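Local atomic coordinates of ferredoxin--NADP reductase, apicoplast (Plasmodium falciparum, PDB entry 3JQQ), a protein that transfers electrons between ferredoxin and NADP(H) through a bound FAD and may serve the last step of isoprenoid precursor synthesis in the apicoplast. Residues B[5-13]-B[152-160]; B[104-115]-B[183-191]. The protein carries 1 engineered substitution. One frame throughout, in Å; residues are numbered along the deposited sequence.

Contact 1. Residues B[5-13]-B[152-160]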
loop_
_atom_site.group_PDB
_atom_site.type_symbol
_atom_site.label_atom_id
_atom_site.label_comp_id
_atom_site.label_asym_id
_atom_site.label_seq_id
_atom_site.Cartn_x
_atom_site.Cartn_y
_atom_site.Cartn_z
ATOM N N ASN B 5 11.677 19.232 17.967
ATOM C CA ASN B 5 12.378 19.025 19.268
ATOM C C ASN B 5 12.847 17.583 19.471
ATOM O O ASN B 5 13.939 17.341 20.003
ATOM C CB ASN B 5 11.493 19.475 20.437
ATOM C CG ASN B 5 10.009 19.385 20.117
ATOM O OD1 ASN B 5 9.579 19.711 19.010
ATOM N ND2 ASN B 5 9.218 18.950 21.092
ATOM N N PHE B 6 12.026 16.630 19.040
ATOM C CA PHE B 6 12.362 15.217 19.172
ATOM C C PHE B 6 12.665 14.576 17.813
ATOM O O PHE B 6 13.272 13.502 17.744
ATOM C CB PHE B 6 11.234 14.458 19.870
ATOM C CG PHE B 6 10.973 14.914 21.281
ATOM C CD1 PHE B 6 12.019 15.287 22.109
ATOM C CD2 PHE B 6 9.683 14.948 21.785
ATOM C CE1 PHE B 6 11.782 15.701 23.406
ATOM C CE2 PHE B 6 9.440 15.359 23.082
ATOM C CZ PHE B 6 10.490 15.735 23.894
ATOM N N ILE B 7 12.254 15.242 16.737
ATOM C CA ILE B 7 12.463 14.719 15.388
ATOM C C ILE B 7 13.940 14.437 15.076
ATOM O O ILE B 7 14.801 15.300 15.247
ATOM C CB ILE B 7 11.900 15.668 14.305
ATOM C CG1 ILE B 7 10.388 15.482 14.154
ATOM C CG2 ILE B 7 12.581 15.410 12.968
ATOM C CD1 ILE B 7 9.567 16.317 15.121
ATOM N N ASN B 8 14.212 13.219 14.617
ATOM C CA ASN B 8 15.536 12.839 14.126
ATOM C C ASN B 8 16.652 12.824 15.170
ATOM O O ASN B 8 17.832 12.915 14.829
ATOM C CB ASN B 8 15.929 13.699 12.922
ATOM C CG ASN B 8 15.192 13.295 11.661
ATOM O OD1 ASN B 8 14.965 12.109 11.417
ATOM N ND2 ASN B 8 14.815 14.279 10.854
ATOM N N LEU B 9 16.275 12.700 16.438
ATOM C CA LEU B 9 17.248 12.471 17.492
ATOM C C LEU B 9 18.079 11.251 17.129
ATOM O O LEU B 9 19.294 11.226 17.329
ATOM C CB LEU B 9 16.547 12.246 18.831
ATOM C CG LEU B 9 16.412 13.466 19.756
ATOM C CD1 LEU B 9 16.038 14.705 18.967
ATOM C CD2 LEU B 9 15.401 13.195 20.864
ATOM N N TYR B 10 17.408 10.238 16.592
ATOM C CA TYR B 10 18.084 9.041 16.128
ATOM C C TYR B 10 17.861 8.855 14.638
ATOM O O TYR B 10 16.749 9.014 14.134
ATOM C CB TYR B 10 17.626 7.818 16.923
ATOM C CG TYR B 10 17.931 7.965 18.390
ATOM C CD1 TYR B 10 16.953 8.372 19.285
ATOM C CD2 TYR B 10 19.213 7.740 18.875
ATOM C CE1 TYR B 10 17.236 8.526 20.625
ATOM C CE2 TYR B 10 19.505 7.892 20.214
ATOM C CZ TYR B 10 18.514 8.284 21.083
ATOM O OH TYR B 10 18.800 8.441 22.422
ATOM N N THR B 11 18.939 8.530 13.938
ATOM C CA THR B 11 18.908 8.415 12.494
ATOM C C THR B 11 19.441 7.056 12.078
ATOM O O THR B 11 19.792 6.229 12.920
ATOM C CB THR B 11 19.772 9.499 11.840
ATOM O OG1 THR B 11 21.157 9.234 12.096
ATOM C CG2 THR B 11 19.412 10.869 12.395
ATOM N N VAL B 12 19.499 6.830 10.773
ATOM C CA VAL B 12 20.049 5.596 10.247
ATOM C C VAL B 12 21.542 5.550 10.547
ATOM O O VAL B 12 22.153 4.480 10.555
ATOM C CB VAL B 12 19.828 5.489 8.730
ATOM C CG1 VAL B 12 19.718 4.034 8.315
ATOM C CG2 VAL B 12 18.574 6.251 8.326
ATOM N N LYS B 13 22.123 6.723 10.795
ATOM C CA LYS B 13 23.544 6.836 11.120
ATOM C C LYS B 13 23.811 6.497 12.584
ATOM O O LYS B 13 24.788 5.820 12.902
ATOM C CB LYS B 13 24.066 8.234 10.807
ATOM C CG LYS B 13 24.191 8.545 9.321
ATOM C CD LYS B 13 24.878 9.888 9.094
ATOM C CE LYS B 13 24.149 11.014 9.822
ATOM N NZ LYS B 13 24.825 12.335 9.665
ATOM N N TYR B 152 16.695 -1.919 16.610
ATOM C CA TYR B 152 17.280 -0.588 16.450
ATOM C C TYR B 152 16.300 0.435 15.871
ATOM O O TYR B 152 15.795 0.274 14.756
ATOM C CB TYR B 152 18.560 -0.662 15.614
ATOM C CG TYR B 152 19.669 -1.462 16.266
ATOM C CD1 TYR B 152 19.655 -2.852 16.251
ATOM C CD2 TYR B 152 20.732 -0.827 16.899
ATOM C CE1 TYR B 152 20.666 -3.587 16.848
ATOM C CE2 TYR B 152 21.748 -1.553 17.499
ATOM C CZ TYR B 152 21.710 -2.933 17.469
ATOM O OH TYR B 152 22.718 -3.657 18.062
ATOM N N LEU B 153 16.047 1.486 16.651
ATOM C CA LEU B 153 15.069 2.521 16.314
ATOM C C LEU B 153 15.711 3.812 15.805
ATOM O O LEU B 153 16.811 4.183 16.227
ATOM C CB LEU B 153 14.210 2.871 17.539
ATOM C CG LEU B 153 13.067 1.972 18.036
ATOM C CD1 LEU B 153 12.190 1.489 16.893
ATOM C CD2 LEU B 153 13.596 0.797 18.838
ATOM N N THR B 154 15.002 4.491 14.907
ATOM C CA THR B 154 15.318 5.861 14.514
ATOM C C THR B 154 14.097 6.720 14.833
ATOM O O THR B 154 13.000 6.189 15.017
ATOM C CB THR B 154 15.606 5.971 13.010
ATOM O OG1 THR B 154 14.394 5.755 12.275
ATOM C CG2 THR B 154 16.654 4.954 12.581
ATOM N N GLY B 155 14.273 8.038 14.898
ATOM C CA GLY B 155 13.139 8.939 15.133
ATOM C C GLY B 155 13.367 9.960 16.234
ATOM O O GLY B 155 14.487 10.117 16.719
ATOM N N ALA B 156 12.298 10.655 16.637
ATOM C CA ALA B 156 10.959 10.443 16.095
ATOM C C ALA B 156 10.787 11.056 14.708
ATOM O O ALA B 156 11.638 11.807 14.245
ATOM C CB ALA B 156 9.912 11.003 17.050
ATOM N N HIS B 157 9.678 10.718 14.054
ATOM C CA HIS B 157 9.347 11.273 12.753
ATOM C C HIS B 157 7.889 11.710 12.723
ATOM O O HIS B 157 7.071 11.237 13.516
ATOM C CB HIS B 157 9.561 10.248 11.637
ATOM C CG HIS B 157 10.855 9.502 11.724
ATOM N ND1 HIS B 157 12.047 10.016 11.258
ATOM C CD2 HIS B 157 11.139 8.272 12.192
ATOM C CE1 HIS B 157 13.018 9.134 11.456
ATOM N NE2 HIS B 157 12.490 8.069 12.018
ATOM N N GLY B 158 7.567 12.603 11.790
ATOM C CA GLY B 158 6.183 12.979 11.529
ATOM C C GLY B 158 5.700 14.179 12.317
ATOM O O GLY B 158 6.413 14.710 13.168
ATOM N N TYR B 159 4.476 14.605 12.027
ATOM C CA TYR B 159 3.870 15.737 12.710
ATOM C C TYR B 159 2.383 15.465 12.909
ATOM O O TYR B 159 1.576 16.386 13.026
ATOM C CB TYR B 159 4.088 17.027 11.910
ATOM C CG TYR B 159 5.534 17.276 11.534
ATOM C CD1 TYR B 159 6.041 16.835 10.318
ATOM C CD2 TYR B 159 6.395 17.948 12.396
ATOM C CE1 TYR B 159 7.359 17.057 9.968
ATOM C CE2 TYR B 159 7.719 18.175 12.055
ATOM C CZ TYR B 159 8.194 17.727 10.838
ATOM O OH TYR B 159 9.506 17.945 10.486
ATOM N N PHE B 160 2.037 14.182 12.945
ATOM C CA PHE B 160 0.663 13.741 13.138
ATOM C C PHE B 160 0.333 13.815 14.626
ATOM O O PHE B 160 0.072 12.799 15.267
ATOM C CB PHE B 160 0.521 12.308 12.619
ATOM C CG PHE B 160 -0.894 11.889 12.338
ATOM C CD1 PHE B 160 -1.672 12.581 11.423
ATOM C CD2 PHE B 160 -1.435 10.786 12.962
ATOM C CE1 PHE B 160 -2.971 12.187 11.159
ATOM C CE2 PHE B 160 -2.730 10.385 12.701
ATOM C CZ PHE B 160 -3.501 11.081 11.802
#
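Tyr10 and Gly155 trade two backbone hydrogen bonds as an antiparallel hydrogen-bonded pair. Tyr10 N gives to Gly155 O over 2.9 Å, and Gly155 N returns to Tyr10 O over 2.8 Å. Leu9 also faces Gly155, so the pair carries a classic beta bulge. Beyond the bulge, Asn8 N donates to Ala156 O at 3.0 Å. The CA of Ile7 adds a CA-H...O contact to the same oxygen. Ala156 N reaches Phe6 O at 3.2 Å. A type II turn from Phe6 to Leu9 and a cis peptide before Ala156 shape the two backbones here.

Side chains add a few contacts. Ile7 CD1 lies 4.0 Å from Tyr159 CE2, and the two side chains cross at about a right angle. Thr154 chi1 of 69° sends CG2 to Thr11 O (3.4 Å) and OG1 to a hydrogen bond with His157 NE2 (3.0 Å). Asn8 OD1 comes 3.6 Å from His157 CE1, amide and ring planes 72° apart. Strand 150-157 lies between strands 53-56 and 16-25 in the antiparallel sheet of the FAD-binding domain. All four hydrogen bonds across the segments join backbone atoms, so peptide groups hold the loop to the strand.

Contact 2. Residues B[104-115]-B[183-191]. With FAD (flavin-adenine dinucleotide), chain I.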
loop_
_atom_site.group_PDB
_atom_site.type_symbol
_atom_site.label_atom_id
_atom_site.label_comp_id
_atom_site.label_asym_id
_atom_site.label_seq_id
_atom_site.Cartn_x
_atom_site.Cartn_y
_atom_site.Cartn_z
ATOM N N SER B 104 3.941 3.448 13.608
ATOM C CA SER B 104 3.358 4.402 14.532
ATOM C C SER B 104 3.450 3.888 15.962
ATOM O O SER B 104 3.203 2.710 16.234
ATOM C CB SER B 104 1.909 4.710 14.156
ATOM O OG SER B 104 1.841 5.320 12.878
ATOM N N ILE B 105 3.824 4.784 16.868
ATOM C CA ILE B 105 3.947 4.451 18.275
ATOM C C ILE B 105 2.553 4.449 18.889
ATOM O O ILE B 105 1.796 5.400 18.716
ATOM C CB ILE B 105 4.854 5.470 19.001
ATOM C CG1 ILE B 105 6.210 5.564 18.301
ATOM C CG2 ILE B 105 5.036 5.088 20.462
ATOM C CD1 ILE B 105 7.102 6.686 18.822
ATOM N N SER B 106 2.204 3.373 19.588
ATOM C CA SER B 106 0.859 3.235 20.144
ATOM C C SER B 106 0.812 3.415 21.666
ATOM O O SER B 106 -0.207 3.134 22.301
ATOM C CB SER B 106 0.247 1.891 19.745
ATOM O OG SER B 106 1.118 0.819 20.061
ATOM N N SER B 107 1.913 3.886 22.241
ATOM C CA SER B 107 1.975 4.156 23.678
ATOM C C SER B 107 1.964 5.654 23.967
ATOM O O SER B 107 2.082 6.471 23.055
ATOM C CB SER B 107 3.223 3.514 24.288
ATOM O OG SER B 107 4.379 3.811 23.521
ATOM N N SER B 108 1.824 6.012 25.247
ATOM C CA SER B 108 1.895 7.409 25.670
ATOM C C SER B 108 3.285 7.731 26.226
ATOM O O SER B 108 3.988 6.840 26.699
ATOM C CB SER B 108 0.820 7.706 26.717
ATOM O OG SER B 108 0.609 9.101 26.838
ATOM N N ASN B 109 3.667 9.008 26.164
ATOM C CA ASN B 109 4.990 9.485 26.601
ATOM C C ASN B 109 5.403 9.059 28.003
ATOM O O ASN B 109 6.580 8.815 28.272
ATOM C CB ASN B 109 5.032 11.015 26.568
ATOM C CG ASN B 109 5.423 11.561 25.221
ATOM O OD1 ASN B 109 6.128 12.567 25.131
ATOM N ND2 ASN B 109 4.965 10.908 24.159
ATOM N N ASN B 110 4.423 9.018 28.897
ATOM C CA ASN B 110 4.658 8.773 30.313
ATOM C C ASN B 110 4.968 7.317 30.630
ATOM O O ASN B 110 5.382 6.991 31.743
ATOM C CB ASN B 110 3.435 9.211 31.114
ATOM C CG ASN B 110 2.151 8.627 30.567
ATOM O OD1 ASN B 110 1.653 9.057 29.525
ATOM N ND2 ASN B 110 1.605 7.638 31.267
ATOM N N MET B 111 4.756 6.440 29.656
ATOM C CA MET B 111 4.996 5.020 29.858
ATOM C C MET B 111 6.482 4.705 29.723
ATOM O O MET B 111 7.174 5.277 28.881
ATOM C CB MET B 111 4.152 4.195 28.884
ATOM C CG MET B 111 2.652 4.395 29.089
ATOM S SD MET B 111 1.609 3.639 27.826
ATOM C CE MET B 111 -0.024 3.985 28.483
ATOM N N GLU B 112 6.974 3.811 30.563
ATOM C CA GLU B 112 8.385 3.458 30.547
ATOM C C GLU B 112 8.772 2.950 29.161
ATOM O O GLU B 112 9.671 3.486 28.522
ATOM C CB GLU B 112 8.687 2.410 31.624
ATOM C CG GLU B 112 10.167 2.226 31.928
ATOM C CD GLU B 112 10.411 1.513 33.248
ATOM O OE1 GLU B 112 11.469 0.864 33.388
ATOM O OE2 GLU B 112 9.544 1.601 34.148
ATOM N N ASN B 113 8.070 1.918 28.703
ATOM C CA ASN B 113 8.299 1.336 27.379
ATOM C C ASN B 113 7.409 1.946 26.302
ATOM O O ASN B 113 6.408 2.595 26.614
ATOM C CB ASN B 113 8.064 -0.176 27.423
ATOM C CG ASN B 113 8.993 -0.879 28.390
ATOM O OD1 ASN B 113 10.199 -0.637 28.399
ATOM N ND2 ASN B 113 8.435 -1.764 29.207
ATOM N N LEU B 114 7.776 1.740 25.038
ATOM C CA LEU B 114 6.954 2.207 23.919
ATOM C C LEU B 114 6.296 1.047 23.164
ATOM O O LEU B 114 6.783 -0.084 23.192
ATOM C CB LEU B 114 7.765 3.100 22.969
ATOM C CG LEU B 114 8.893 2.479 22.136
ATOM C CD1 LEU B 114 8.337 1.761 20.917
ATOM C CD2 LEU B 114 9.891 3.548 21.715
ATOM N N SER B 115 5.181 1.345 22.497
ATOM C CA SER B 115 4.398 0.339 21.781
ATOM C C SER B 115 4.454 0.545 20.275
ATOM O O SER B 115 4.657 1.657 19.794
ATOM C CB SER B 115 2.930 0.387 22.214
ATOM O OG SER B 115 2.800 0.423 23.620
ATOM N N SER B 183 -3.248 3.031 15.477
ATOM C CA SER B 183 -2.121 3.165 16.403
ATOM C C SER B 183 -1.947 4.540 17.058
ATOM O O SER B 183 -1.937 4.637 18.284
ATOM C CB SER B 183 -0.818 2.711 15.739
ATOM O OG SER B 183 -0.697 1.300 15.793
ATOM N N PRO B 184 -1.794 5.605 16.254
ATOM C CA PRO B 184 -1.598 6.913 16.881
ATOM C C PRO B 184 -2.824 7.371 17.669
ATOM O O PRO B 184 -2.702 8.203 18.568
ATOM C CB PRO B 184 -1.354 7.844 15.688
ATOM C CG PRO B 184 -1.996 7.158 14.533
ATOM C CD PRO B 184 -1.805 5.689 14.785
ATOM N N TYR B 185 -3.993 6.836 17.333
ATOM C CA TYR B 185 -5.208 7.182 18.060
ATOM C C TYR B 185 -5.222 6.511 19.429
ATOM O O TYR B 185 -5.746 7.066 20.398
ATOM C CB TYR B 185 -6.456 6.808 17.257
ATOM C CG TYR B 185 -6.530 7.476 15.901
ATOM C CD1 TYR B 185 -6.954 6.772 14.782
ATOM C CD2 TYR B 185 -6.165 8.807 15.739
ATOM C CE1 TYR B 185 -7.024 7.378 13.540
ATOM C CE2 TYR B 185 -6.227 9.422 14.500
ATOM C CZ TYR B 185 -6.658 8.703 13.404
ATOM O OH TYR B 185 -6.723 9.311 12.167
ATOM N N ILE B 186 -4.644 5.315 19.503
ATOM C CA ILE B 186 -4.460 4.632 20.776
ATOM C C ILE B 186 -3.504 5.444 21.645
ATOM O O ILE B 186 -3.719 5.600 22.848
ATOM C CB ILE B 186 -3.895 3.210 20.579
ATOM C CG1 ILE B 186 -4.858 2.364 19.734
ATOM C CG2 ILE B 186 -3.620 2.547 21.921
ATOM C CD1 ILE B 186 -6.289 2.368 20.234
ATOM N N SER B 187 -2.451 5.964 21.021
ATOM C CA SER B 187 -1.483 6.810 21.710
ATOM C C SER B 187 -2.173 8.051 22.265
ATOM O O SER B 187 -2.026 8.393 23.445
ATOM C CB SER B 187 -0.362 7.215 20.751
ATOM O OG SER B 187 0.564 8.086 21.380
ATOM N N PHE B 188 -2.934 8.724 21.408
ATOM C CA PHE B 188 -3.712 9.881 21.827
ATOM C C PHE B 188 -4.598 9.567 23.036
ATOM O O PHE B 188 -4.597 10.302 24.025
ATOM C CB PHE B 188 -4.580 10.403 20.679
ATOM C CG PHE B 188 -3.798 10.936 19.511
ATOM C CD1 PHE B 188 -4.412 11.118 18.282
ATOM C CD2 PHE B 188 -2.452 11.244 19.636
ATOM C CE1 PHE B 188 -3.704 11.609 17.201
ATOM C CE2 PHE B 188 -1.735 11.733 18.556
ATOM C CZ PHE B 188 -2.364 11.916 17.338
ATOM N N LEU B 189 -5.359 8.478 22.944
ATOM C CA LEU B 189 -6.316 8.125 23.993
ATOM C C LEU B 189 -5.624 7.838 25.317
ATOM O O LEU B 189 -6.132 8.188 26.383
ATOM C CB LEU B 189 -7.165 6.918 23.571
ATOM C CG LEU B 189 -8.164 7.115 22.427
ATOM C CD1 LEU B 189 -8.783 5.782 22.029
ATOM C CD2 LEU B 189 -9.246 8.113 22.817
ATOM N N LYS B 190 -4.464 7.194 25.245
ATOM C CA LYS B 190 -3.700 6.885 26.445
ATOM C C LYS B 190 -3.228 8.160 27.136
ATOM O O LYS B 190 -3.178 8.219 28.364
ATOM C CB LYS B 190 -2.519 5.966 26.119
ATOM C CG LYS B 190 -2.928 4.524 25.841
ATOM C CD LYS B 190 -1.755 3.698 25.330
ATOM C CE LYS B 190 -2.144 2.239 25.145
ATOM N NZ LYS B 190 -1.038 1.456 24.534
ATOM N N LYS B 191 -2.892 9.182 26.354
ATOM C CA LYS B 191 -2.511 10.465 26.938
ATOM C C LYS B 191 -3.719 11.204 27.508
ATOM O O LYS B 191 -3.685 11.687 28.638
ATOM C CB LYS B 191 -1.794 11.359 25.925
ATOM C CG LYS B 191 -1.540 12.768 26.449
ATOM C CD LYS B 191 -0.900 13.664 25.402
ATOM C CE LYS B 191 -0.873 15.117 25.864
ATOM N NZ LYS B 191 -0.096 15.299 27.125
HETATM P PA FAD I . 8.484 -4.679 2.032
HETATM O O1A FAD I . 9.013 -3.265 2.061
HETATM O O2A FAD I . 9.616 -5.677 1.980
HETATM O O5B FAD I . 7.464 -4.869 0.796
HETATM C C5B FAD I . 6.261 -4.132 0.736
HETATM C C4B FAD I . 5.100 -5.028 0.314
HETATM O O4B FAD I . 5.400 -5.703 -0.896
HETATM C C3B FAD I . 4.820 -6.096 1.355
HETATM O O3B FAD I . 3.429 -6.305 1.413
HETATM C C2B FAD I . 5.490 -7.334 0.797
HETATM O O2B FAD I . 4.780 -8.499 1.151
HETATM C C1B FAD I . 5.464 -7.106 -0.705
HETATM N N9A FAD I . 6.665 -7.640 -1.373
HETATM C C8A FAD I . 7.973 -7.374 -1.066
HETATM N N7A FAD I . 8.764 -8.056 -1.930
HETATM C C5A FAD I . 7.977 -8.746 -2.784
HETATM C C6A FAD I . 8.265 -9.592 -3.848
HETATM N N6A FAD I . 9.525 -9.917 -4.127
HETATM N N1A FAD I . 7.227 -10.167 -4.552
HETATM C C2A FAD I . 5.921 -9.899 -4.198
HETATM N N3A FAD I . 5.646 -9.059 -3.139
HETATM C C4A FAD I . 6.658 -8.491 -2.445
HETATM N N1 FAD I . 2.977 -0.549 9.187
HETATM C C2 FAD I . 2.543 -1.248 10.290
HETATM O O2 FAD I . 2.450 -2.475 10.226
HETATM N N3 FAD I . 2.216 -0.578 11.453
HETATM C C4 FAD I . 2.318 0.795 11.516
HETATM O O4 FAD I . 2.024 1.390 12.550
HETATM C C4X FAD I . 2.754 1.502 10.403
HETATM N N5 FAD I . 2.860 2.876 10.461
HETATM C C5X FAD I . 3.294 3.565 9.349
HETATM C C6 FAD I . 3.399 4.951 9.410
HETATM C C7 FAD I . 3.836 5.660 8.302
HETATM C C7M FAD I . 3.948 7.158 8.371
HETATM C C8 FAD I . 4.169 4.976 7.133
HETATM C C8M FAD I . 4.642 5.724 5.917
HETATM C C9 FAD I . 4.062 3.592 7.075
HETATM C C9A FAD I . 3.624 2.878 8.179
HETATM N N10 FAD I . 3.529 1.497 8.116
HETATM C C10 FAD I . 3.085 0.821 9.234
HETATM C "C1'" FAD I . 4.050 0.716 6.925
HETATM C "C2'" FAD I . 5.397 0.042 7.220
HETATM O "O2'" FAD I . 6.382 1.034 7.370
HETATM C "C3'" FAD I . 5.920 -0.916 6.138
HETATM O "O3'" FAD I . 5.719 -0.376 4.850
HETATM C "C4'" FAD I . 5.327 -2.322 6.212
HETATM O "O4'" FAD I . 5.736 -2.925 7.419
HETATM C "C5'" FAD I . 5.833 -3.178 5.055
HETATM O "O5'" FAD I . 7.234 -3.254 5.169
HETATM P P FAD I . 8.043 -4.595 4.798
HETATM O O1P FAD I . 9.525 -4.300 4.788
HETATM O O2P FAD I . 7.720 -5.725 5.749
HETATM O O3P FAD I . 7.544 -4.949 3.310
HETATM O O HOH W 1 1.840 0.778 14.994
HETATM O O HOH W 2 -1.177 7.284 30.427
#
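Lys190 and Ser187 of helix 183-192 each donate a side-chain hydrogen bond to a backbone carbonyl of the serine-rich loop. Lys190 NZ meets Ser106 O at 2.9 Å, tilted 32° from the carbonyl plane. Its chain runs extended beyond CG, which carries the ammonium from the helix to that oxygen. Ser187 OG meets Ser107 O at 2.8 Å from above the carbonyl plane. Ser187 chi1 of 177° sets OG anti to its own N, against this oxygen, while CB packs on Ile105 O.

The apolar contacts lie around these bonds. Met111 crosses Lys190 at about a right angle, with its CE 3.6 Å from Lys190 CD. Ser108 CB rests on Lys190 CB, while Ser108 OG is hydrogen-bonded to Glu50. Ser104 CB meets Ser183 CB at 3.7 Å, next to the ring of Pro184.

The contact joins the two domains of the ferredoxin-NADP reductase fold. The loop belongs to the FAD-binding beta domain, and the helix packs against the parallel sheet of the NADP-binding domain.

Within the loop, Ser107 OG accepts from Ser115 N and also bonds Tyr48 OH. Ser106 N donates to Ser115 O, tying the loop's start to its return strand.

At the flavin, Ser104 N donates to FAD O4 at 3.0 Å, with a weak second bond to FAD N5. A water lies within bonding distance of Ser104 O, Ser183 OG and FAD O4, though its approach to O4 is very short and it cannot serve every acceptor near it. Through it the helix start nears the flavin carbonyl. A second water links Asn110 ND2 to Lys190 O.

How the contacts relate
The chain opens with 5-13, in the loop before strand 16-25. It runs through strands 16-25, 35-41 and 53-56, then along 101-104, whose last residue begins 104-115, the first half of contact 2. Contact 1 closes only later, when strand 150-157 returns beside the N terminus. The chain then enters the NADP-binding domain, and helix 183-192 closes contact 2. The two loops therefore cross. Contact 1 fastens the N-terminal segment to the FAD-domain sheet, whereas contact 2 spans the two domains. Their centres lie about 16 Å apart, but they touch through Phe160, which packs on Pro184, Tyr185 and Phe188 of the helix.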